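Local coordinates for protein probable porin (Pseudomonas aeruginosa, PDB 4FSP) that forms an outer-membrane beta-barrel of the OprD porin family and probably lets small solutes pass, at residues Ser177-Leu181 with Ala192-Phe197. Numbering follows the deposited sequence.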
loop_
_atom_site.group_PDB
_atom_site.type_symbol
_atom_site.label_atom_id
_atom_site.label_comp_id
_atom_site.label_asym_id
_atom_site.label_seq_id
_atom_site.Cartn_x
_atom_site.Cartn_y
_atom_site.Cartn_z
ATOM N N SER A 177 -2.673 -18.657 6.767
ATOM C CA SER A 177 -2.055 -19.560 5.796
ATOM C C SER A 177 -0.928 -18.886 5.004
ATOM O O SER A 177 -0.610 -17.715 5.225
ATOM C CB SER A 177 -3.106 -20.168 4.855
ATOM O OG SER A 177 -4.102 -19.219 4.506
ATOM N N ASP A 178 -0.325 -19.639 4.089
ATOM C CA ASP A 178 0.852 -19.179 3.362
ATOM C C ASP A 178 0.634 -17.905 2.563
ATOM O O ASP A 178 -0.500 -17.478 2.313
ATOM C CB ASP A 178 1.344 -20.266 2.409
ATOM C CG ASP A 178 1.467 -21.608 3.082
ATOM O OD1 ASP A 178 0.590 -21.935 3.909
ATOM O OD2 ASP A 178 2.439 -22.334 2.783
ATOM N N LEU A 179 1.754 -17.307 2.176
ATOM C CA LEU A 179 1.778 -16.192 1.244
ATOM C C LEU A 179 1.511 -16.748 -0.154
ATOM O O LEU A 179 1.968 -17.846 -0.495
ATOM C CB LEU A 179 3.149 -15.532 1.314
ATOM C CG LEU A 179 3.619 -15.456 2.768
ATOM C CD1 LEU A 179 5.119 -15.700 2.897
ATOM C CD2 LEU A 179 3.239 -14.122 3.365
ATOM N N ALA A 180 0.756 -16.010 -0.956
ATOM C CA ALA A 180 0.325 -16.526 -2.247
ATOM C C ALA A 180 0.379 -15.468 -3.343
ATOM O O ALA A 180 0.134 -14.276 -3.094
ATOM C CB ALA A 180 -1.086 -17.110 -2.146
ATOM N N LEU A 181 0.698 -15.910 -4.556
ATOM C CA LEU A 181 0.688 -15.033 -5.716
ATOM C C LEU A 181 -0.753 -14.658 -6.040
ATOM O O LEU A 181 -1.602 -15.529 -6.209
ATOM C CB LEU A 181 1.315 -15.755 -6.905
ATOM C CG LEU A 181 1.137 -15.044 -8.245
ATOM C CD1 LEU A 181 1.917 -13.725 -8.231
ATOM C CD2 LEU A 181 1.598 -15.953 -9.373
ATOM N N ALA A 192 -0.028 -19.699 -6.923
ATOM C CA ALA A 192 1.038 -20.404 -6.228
ATOM C C ALA A 192 1.260 -19.906 -4.796
ATOM O O ALA A 192 1.118 -18.715 -4.510
ATOM C CB ALA A 192 2.311 -20.289 -7.020
ATOM N N GLN A 193 1.614 -20.827 -3.905
ATOM C CA GLN A 193 1.886 -20.488 -2.509
ATOM C C GLN A 193 3.308 -20.846 -2.117
ATOM O O GLN A 193 3.917 -21.728 -2.722
ATOM C CB GLN A 193 0.919 -21.230 -1.589
ATOM C CG GLN A 193 -0.524 -20.823 -1.760
ATOM C CD GLN A 193 -1.429 -22.018 -1.918
ATOM O OE1 GLN A 193 -1.085 -22.980 -2.609
ATOM N NE2 GLN A 193 -2.587 -21.975 -1.271
ATOM N N ALA A 194 3.834 -20.166 -1.096
ATOM C CA ALA A 194 5.151 -20.516 -0.561
ATOM C C ALA A 194 5.262 -20.311 0.942
ATOM O O ALA A 194 4.420 -19.649 1.551
ATOM C CB ALA A 194 6.248 -19.742 -1.275
ATOM N N ASP A 195 6.322 -20.866 1.525
ATOM C CA ASP A 195 6.559 -20.753 2.959
ATOM C C ASP A 195 7.302 -19.476 3.298
ATOM O O ASP A 195 7.266 -19.024 4.439
ATOM C CB ASP A 195 7.399 -21.926 3.460
ATOM C CG ASP A 195 6.697 -23.249 3.312
ATOM O OD1 ASP A 195 5.762 -23.516 4.094
ATOM O OD2 ASP A 195 7.092 -24.031 2.421
ATOM N N ARG A 196 7.993 -18.909 2.311
ATOM C CA ARG A 196 8.912 -17.811 2.569
ATOM C C ARG A 196 8.833 -16.737 1.502
ATOM O O ARG A 196 8.806 -17.027 0.304
ATOM C CB ARG A 196 10.359 -18.315 2.616
ATOM C CG ARG A 196 10.640 -19.399 3.629
ATOM C CD ARG A 196 10.430 -18.889 5.040
ATOM N NE ARG A 196 11.009 -19.785 6.039
ATOM C CZ ARG A 196 10.327 -20.713 6.702
ATOM N NH1 ARG A 196 9.026 -20.876 6.482
ATOM N NH2 ARG A 196 10.948 -21.477 7.590
ATOM N N PHE A 197 8.819 -15.490 1.950
ATOM C CA PHE A 197 8.984 -14.361 1.057
ATOM C C PHE A 197 10.193 -13.576 1.544
ATOM O O PHE A 197 10.206 -13.099 2.676
ATOM C CB PHE A 197 7.745 -13.464 1.067
ATOM C CG PHE A 197 7.816 -12.329 0.075
ATOM C CD1 PHE A 197 7.481 -12.532 -1.260
ATOM C CD2 PHE A 197 8.225 -11.065 0.471
ATOM C CE1 PHE A 197 7.552 -11.494 -2.189
ATOM C CE2 PHE A 197 8.292 -10.023 -0.446
ATOM C CZ PHE A 197 7.958 -10.236 -1.780
#
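A short antiparallel beta pairing, in which Leu179 and Ala180 run against Ala194 and Gln193, ties the two arms of a loop together where that loop leads into barrel strand 193-205 of this OprD-family porin. Leu179 and Ala194 form the hydrogen-bonded pair: the N-H of Ala194 reaches Leu179 O at 3.0 Å, with an N-H...O angle of 160°. The second bond, from Leu181 N to Ala192 O, is 2.8 Å long and similarly straight. Between these two bonds lies the non-hydrogen-bonded pair Ala180 and Gln193, whose CA atoms are 4.3 Å apart. Each carbonyl also receives a CA-H...O contact, Leu179 O from Gln193 CA and Ala192 O from Ala180 CA, the latter at 3.2 Å. The backbone O of Gln193 accepts a hydrogen bond from Arg257 NH1.

Leu179 and Ala194 place their side chains on one face, where both touch Leu219 of the neighbouring strand 210-219. With CG beside its own backbone N (chi1 -41°), Leu179 carries CD1 to Phe197, 3.9 Å from Phe197 CB; the two side chains cross nearly at right angles. Phe197 meets this leucine through CB rather than its ring, and its side chain also touches Leu219 and Tyr223, while Leu179 also touches Val168 of strand 158-168.

The other face carries Ala180 and Gln193, with Ala180 CB against Gln193 CG at 3.8 Å and also touching Glu297 of another loop. At the Asp178 end, two acidic side chains lie alongside each other with their carboxylate planes 50° apart, a proximity that may raise the proton affinity of one of them: Asp178 OD2 stands 3.8 Å from Asp195 OD1.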